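Local coordinates for stage II sporulation E family protein (Thermanaerovibrio acidaminovorans, PDB 3RNR) that is of unproven function but probably acts as a serine/threonine protein phosphatase of the PP2C family, with an alpha-beta-alpha sandwich fold, at residues T85-F99 with P151-D165. Sequence-based numbering, arbitrary orientation.
Sequences TLEWASVGDCRVYLF and PLPLEAGEGVLVVSD
Arg95, Tyr97 and Phe99 pair with Val163, Leu161 and Gly159 in antiparallel register, each pair joined by two backbone hydrogen bonds; Tyr97 N reaches Leu161 O at 2.8 Å. The axes of 95-99 and 159-164 run at 154°. A second antiparallel pairing, in another sheet, ties Leu86 to Leu152, where Leu86 N lies 2.7 Å from Leu152 O.

The charged contact is an end-on, two-nitrogen grip. Arg95 NH1 meets Asp165 OD1 at 2.8 Å, on the syn side but tilted out of the carboxylate plane, and Arg95 NH2 meets Asp165 OD2 at 2.9 Å from above that plane. Both oxygens lie near the guanidinium plane, yet the two flat groups are turned 39° apart. A bend at chi3 (-61°) brings the guanidinium round, and Arg95 NE donates in plane to Tyr97 OH (2.9 Å), so three N-H directions restrain its rotation. Beyond the pair, Arg95 NH2 also bonds Pro199 O and Asp165 OD2 accepts from Gln201 N. One water bridges Asp93 O and Asp165 N.

Apolar contacts divide between the two faces of the 95-99/159-164 pairing. On the side that carries Arg95, Tyr97 CE2 touches Val163 CG2 obliquely (3.8 Å). On the other face, Val160 CG2 touches Val96 CG1 at 3.7 Å, while Val160 CG1 meets Leu86 CD1, also at 3.7 Å, linking the two sheets. Leu154 joins the same apolar patch, its CD1 near Leu86 CB and its CD2 near Leu98 CD1.

These contacts thus belong to the central beta sandwich of the PP2C fold, which helices flank on its outer sides as an alpha-beta-alpha sandwich: 85-91 lies between 72-80 and 146-153 in one sheet, whereas 95-100 lies between 103-106 and 159-164 in the other.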
loop_
_atom_site.group_PDB
_atom_site.type_symbol
_atom_site.label_atom_id
_atom_site.label_comp_id
_atom_site.label_asym_id
_atom_site.label_seq_id
_atom_site.Cartn_x
_atom_site.Cartn_y
_atom_site.Cartn_z
ATOM N N THR B 85 -14.383 11.025 -7.822
ATOM C CA THR B 85 -15.354 10.605 -6.802
ATOM C C THR B 85 -14.736 9.705 -5.734
ATOM O O THR B 85 -13.854 8.903 -6.017
ATOM C CB THR B 85 -16.560 9.880 -7.401
ATOM O OG1 THR B 85 -16.100 8.767 -8.173
ATOM C CG2 THR B 85 -17.379 10.830 -8.294
ATOM N N LEU B 86 -15.221 9.869 -4.507
ATOM C CA LEU B 86 -14.718 9.188 -3.341
ATOM C C LEU B 86 -15.701 8.139 -2.823
ATOM O O LEU B 86 -16.898 8.405 -2.711
ATOM C CB LEU B 86 -14.496 10.219 -2.237
ATOM C CG LEU B 86 -14.200 9.707 -0.827
ATOM C CD1 LEU B 86 -12.839 9.025 -0.788
ATOM C CD2 LEU B 86 -14.245 10.859 0.164
ATOM N N GLU B 87 -15.188 6.954 -2.499
ATOM C CA GLU B 87 -15.957 5.966 -1.739
ATOM C C GLU B 87 -15.147 5.533 -0.518
ATOM O O GLU B 87 -13.925 5.659 -0.508
ATOM C CB GLU B 87 -16.280 4.732 -2.587
ATOM C CG GLU B 87 -17.194 5.030 -3.786
ATOM C CD GLU B 87 -17.751 3.759 -4.380
ATOM O OE1 GLU B 87 -16.967 2.928 -4.897
ATOM O OE2 GLU B 87 -18.967 3.570 -4.282
ATOM N N TRP B 88 -15.819 5.006 0.501
ATOM C CA TRP B 88 -15.107 4.575 1.703
ATOM C C TRP B 88 -15.899 3.507 2.443
ATOM O O TRP B 88 -17.103 3.322 2.201
ATOM C CB TRP B 88 -14.804 5.766 2.632
ATOM C CG TRP B 88 -16.044 6.540 3.022
ATOM C CD1 TRP B 88 -16.546 7.649 2.402
ATOM C CD2 TRP B 88 -16.930 6.253 4.114
ATOM N NE1 TRP B 88 -17.702 8.061 3.032
ATOM C CE2 TRP B 88 -17.964 7.214 4.078
ATOM C CE3 TRP B 88 -16.964 5.255 5.103
ATOM C CZ2 TRP B 88 -19.010 7.227 5.007
ATOM C CZ3 TRP B 88 -18.011 5.261 6.023
ATOM C CH2 TRP B 88 -19.021 6.242 5.968
ATOM N N ALA B 89 -15.217 2.777 3.320
ATOM C CA ALA B 89 -15.893 1.804 4.169
ATOM C C ALA B 89 -15.078 1.580 5.432
ATOM O O ALA B 89 -13.850 1.743 5.425
ATOM C CB ALA B 89 -16.117 0.500 3.420
ATOM N N SER B 90 -15.747 1.214 6.520
ATOM C CA SER B 90 -15.014 0.949 7.755
ATOM C C SER B 90 -15.758 -0.028 8.639
ATOM O O SER B 90 -16.983 -0.153 8.560
ATOM C CB SER B 90 -14.694 2.250 8.502
ATOM O OG SER B 90 -15.846 2.824 9.076
ATOM N N VAL B 91 -15.007 -0.749 9.459
ATOM C CA VAL B 91 -15.600 -1.697 10.385
ATOM C C VAL B 91 -14.863 -1.589 11.706
ATOM O O VAL B 91 -13.627 -1.719 11.754
ATOM C CB VAL B 91 -15.501 -3.148 9.856
ATOM C CG1 VAL B 91 -16.032 -4.135 10.890
ATOM C CG2 VAL B 91 -16.275 -3.309 8.530
ATOM N N GLY B 92 -15.604 -1.432 12.788
ATOM C CA GLY B 92 -14.971 -1.205 14.075
ATOM C C GLY B 92 -14.754 0.256 14.420
ATOM O O GLY B 92 -15.643 1.092 14.234
ATOM N N ASP B 93 -13.652 0.528 15.105
ATOM C CA ASP B 93 -13.362 1.871 15.605
ATOM C C ASP B 93 -12.383 2.693 14.760
ATOM O O ASP B 93 -11.953 3.755 15.200
ATOM C CB ASP B 93 -12.911 1.824 17.066
ATOM C CG ASP B 93 -11.625 1.066 17.233
ATOM O OD1 ASP B 93 -11.271 0.338 16.291
ATOM O OD2 ASP B 93 -10.964 1.199 18.282
ATOM N N CYS B 94 -11.942 2.175 13.618
ATOM C CA CYS B 94 -11.167 3.010 12.695
ATOM C C CYS B 94 -12.086 4.070 12.100
ATOM O O CYS B 94 -13.295 3.872 12.041
ATOM C CB CYS B 94 -10.540 2.180 11.591
ATOM S SG CYS B 94 -9.261 1.071 12.168
ATOM N N ARG B 95 -11.530 5.200 11.668
ATOM C CA ARG B 95 -12.380 6.321 11.268
ATOM C C ARG B 95 -12.034 6.860 9.890
ATOM O O ARG B 95 -10.885 6.793 9.456
ATOM C CB ARG B 95 -12.318 7.446 12.314
ATOM C CG ARG B 95 -12.764 6.995 13.708
ATOM C CD ARG B 95 -12.823 8.132 14.720
ATOM N NE ARG B 95 -11.548 8.820 14.962
ATOM C CZ ARG B 95 -10.540 8.327 15.675
ATOM N NH1 ARG B 95 -10.602 7.101 16.183
ATOM N NH2 ARG B 95 -9.450 9.054 15.859
ATOM N N VAL B 96 -13.045 7.394 9.209
ATOM C CA VAL B 96 -12.865 8.017 7.901
ATOM C C VAL B 96 -13.229 9.502 7.954
ATOM O O VAL B 96 -14.318 9.855 8.405
ATOM C CB VAL B 96 -13.748 7.347 6.836
ATOM C CG1 VAL B 96 -13.420 7.923 5.436
ATOM C CG2 VAL B 96 -13.560 5.817 6.867
ATOM N N TYR B 97 -12.321 10.356 7.484
ATOM C CA TYR B 97 -12.533 11.805 7.420
ATOM C C TYR B 97 -12.411 12.338 5.996
ATOM O O TYR B 97 -11.512 11.945 5.254
ATOM C CB TYR B 97 -11.495 12.536 8.284
ATOM C CG TYR B 97 -11.652 12.236 9.754
ATOM C CD1 TYR B 97 -12.432 13.055 10.568
ATOM C CD2 TYR B 97 -11.052 11.124 10.319
ATOM C CE1 TYR B 97 -12.600 12.773 11.929
ATOM C CE2 TYR B 97 -11.213 10.830 11.670
ATOM C CZ TYR B 97 -11.992 11.655 12.466
ATOM O OH TYR B 97 -12.144 11.358 13.803
ATOM N N LEU B 98 -13.301 13.259 5.634
ATOM C CA LEU B 98 -13.167 14.017 4.403
ATOM C C LEU B 98 -12.217 15.193 4.626
ATOM O O LEU B 98 -12.369 15.930 5.603
ATOM C CB LEU B 98 -14.538 14.566 3.996
ATOM C CG LEU B 98 -14.563 15.436 2.741
ATOM C CD1 LEU B 98 -14.251 14.579 1.519
ATOM C CD2 LEU B 98 -15.938 16.119 2.597
ATOM N N PHE B 99 -11.256 15.395 3.725
ATOM C CA PHE B 99 -10.452 16.610 3.799
ATOM C C PHE B 99 -10.937 17.577 2.729
ATOM O O PHE B 99 -10.746 17.359 1.529
ATOM C CB PHE B 99 -8.957 16.336 3.624
ATOM C CG PHE B 99 -8.115 17.587 3.649
ATOM C CD1 PHE B 99 -8.077 18.391 4.783
ATOM C CD2 PHE B 99 -7.370 17.969 2.537
ATOM C CE1 PHE B 99 -7.311 19.555 4.810
ATOM C CE2 PHE B 99 -6.594 19.130 2.562
ATOM C CZ PHE B 99 -6.569 19.922 3.697
ATOM N N PRO B 151 -21.248 8.040 -4.347
ATOM C CA PRO B 151 -19.856 8.497 -4.312
ATOM C C PRO B 151 -19.761 10.019 -4.160
ATOM O O PRO B 151 -20.549 10.739 -4.755
ATOM C CB PRO B 151 -19.316 8.052 -5.675
ATOM C CG PRO B 151 -20.156 6.850 -6.007
ATOM C CD PRO B 151 -21.527 7.206 -5.528
ATOM N N LEU B 152 -18.811 10.500 -3.365
ATOM C CA LEU B 152 -18.694 11.933 -3.090
ATOM C C LEU B 152 -17.761 12.607 -4.092
ATOM O O LEU B 152 -16.609 12.195 -4.239
ATOM C CB LEU B 152 -18.139 12.159 -1.680
ATOM C CG LEU B 152 -18.904 11.697 -0.433
ATOM C CD1 LEU B 152 -19.215 10.205 -0.454
ATOM C CD2 LEU B 152 -18.103 12.043 0.820
ATOM N N PRO B 153 -18.249 13.641 -4.794
ATOM C CA PRO B 153 -17.407 14.364 -5.760
ATOM C C PRO B 153 -16.299 15.159 -5.075
ATOM O O PRO B 153 -16.573 15.891 -4.133
ATOM C CB PRO B 153 -18.388 15.346 -6.430
ATOM C CG PRO B 153 -19.745 14.856 -6.081
ATOM C CD PRO B 153 -19.627 14.161 -4.759
ATOM N N LEU B 154 -15.068 15.048 -5.556
ATOM C CA LEU B 154 -13.978 15.818 -4.971
ATOM C C LEU B 154 -13.394 16.727 -6.031
ATOM O O LEU B 154 -13.500 16.437 -7.210
ATOM C CB LEU B 154 -12.867 14.900 -4.443
ATOM C CG LEU B 154 -13.145 13.902 -3.312
ATOM C CD1 LEU B 154 -11.844 13.216 -2.918
ATOM C CD2 LEU B 154 -13.773 14.576 -2.110
ATOM N N GLU B 155 -12.729 17.788 -5.586
ATOM C CA GLU B 155 -12.009 18.707 -6.452
ATOM C C GLU B 155 -10.546 18.515 -6.115
ATOM O O GLU B 155 -10.215 18.012 -5.042
ATOM C CB GLU B 155 -12.382 20.157 -6.143
ATOM C CG GLU B 155 -13.858 20.482 -6.271
ATOM C CD GLU B 155 -14.302 20.656 -7.710
ATOM O OE1 GLU B 155 -13.432 20.733 -8.606
ATOM O OE2 GLU B 155 -15.526 20.714 -7.946
ATOM N N ALA B 156 -9.667 18.871 -7.040
ATOM C CA ALA B 156 -8.241 18.723 -6.801
ATOM C C ALA B 156 -7.864 19.369 -5.467
ATOM O O ALA B 156 -8.321 20.472 -5.147
ATOM C CB ALA B 156 -7.462 19.357 -7.930
ATOM N N GLY B 157 -7.031 18.677 -4.687
ATOM C CA GLY B 157 -6.566 19.212 -3.418
ATOM C C GLY B 157 -7.412 18.755 -2.242
ATOM O O GLY B 157 -7.000 18.865 -1.085
ATOM N N GLU B 158 -8.629 18.318 -2.541
ATOM C CA GLU B 158 -9.476 17.611 -1.586
ATOM C C GLU B 158 -9.089 16.138 -1.465
ATOM O O GLU B 158 -8.419 15.590 -2.340
ATOM C CB GLU B 158 -10.949 17.803 -1.918
ATOM C CG GLU B 158 -11.367 19.262 -1.810
ATOM C CD GLU B 158 -12.771 19.510 -2.319
ATOM O OE1 GLU B 158 -13.378 18.574 -2.872
ATOM O OE2 GLU B 158 -13.260 20.644 -2.172
ATOM N N GLY B 159 -9.469 15.495 -0.369
ATOM C CA GLY B 159 -9.066 14.117 -0.188
ATOM C C GLY B 159 -9.743 13.411 0.962
ATOM O O GLY B 159 -10.793 13.841 1.448
ATOM N N VAL B 160 -9.146 12.295 1.373
ATOM C CA VAL B 160 -9.708 11.476 2.429
ATOM C C VAL B 160 -8.581 10.986 3.339
ATOM O O VAL B 160 -7.457 10.721 2.882
ATOM C CB VAL B 160 -10.499 10.284 1.833
ATOM C CG1 VAL B 160 -9.596 9.436 0.924
ATOM C CG2 VAL B 160 -11.144 9.431 2.947
ATOM N N LEU B 161 -8.895 10.880 4.627
ATOM C CA LEU B 161 -7.951 10.381 5.618
ATOM C C LEU B 161 -8.605 9.252 6.404
ATOM O O LEU B 161 -9.739 9.395 6.866
ATOM C CB LEU B 161 -7.531 11.513 6.560
ATOM C CG LEU B 161 -6.686 11.121 7.780
ATOM C CD1 LEU B 161 -5.253 11.017 7.369
ATOM C CD2 LEU B 161 -6.840 12.140 8.891
ATOM N N VAL B 162 -7.907 8.125 6.518
ATOM C CA VAL B 162 -8.348 7.039 7.377
ATOM C C VAL B 162 -7.394 6.893 8.578
ATOM O O VAL B 162 -6.178 7.081 8.451
ATOM C CB VAL B 162 -8.533 5.708 6.609
ATOM C CG1 VAL B 162 -9.676 5.832 5.569
ATOM C CG2 VAL B 162 -7.238 5.284 5.916
ATOM N N VAL B 163 -7.957 6.548 9.731
ATOM C CA VAL B 163 -7.249 6.618 11.009
ATOM C C VAL B 163 -7.516 5.382 11.851
ATOM O O VAL B 163 -8.675 4.999 12.000
ATOM C CB VAL B 163 -7.796 7.778 11.855
ATOM C CG1 VAL B 163 -6.937 7.979 13.094
ATOM C CG2 VAL B 163 -7.870 9.036 11.045
ATOM N N SER B 164 -6.458 4.754 12.372
ATOM C CA SER B 164 -6.590 3.732 13.417
ATOM C C SER B 164 -5.789 4.167 14.629
ATOM O O SER B 164 -4.568 4.314 14.565
ATOM C CB SER B 164 -6.043 2.401 12.907
ATOM O OG SER B 164 -5.996 1.437 13.940
ATOM N N ASP B 165 -6.502 4.578 15.661
ATOM C CA ASP B 165 -5.971 4.884 16.987
ATOM C C ASP B 165 -6.282 4.063 18.243
ATOM O O ASP B 165 -6.138 4.613 19.333
ATOM C CB ASP B 165 -5.875 6.393 17.241
ATOM C CG ASP B 165 -7.202 7.031 17.350
ATOM O OD1 ASP B 165 -8.201 6.282 17.317
ATOM O OD2 ASP B 165 -7.236 8.268 17.491
HETATM O O HOH W 1 -9.229 3.503 15.885
#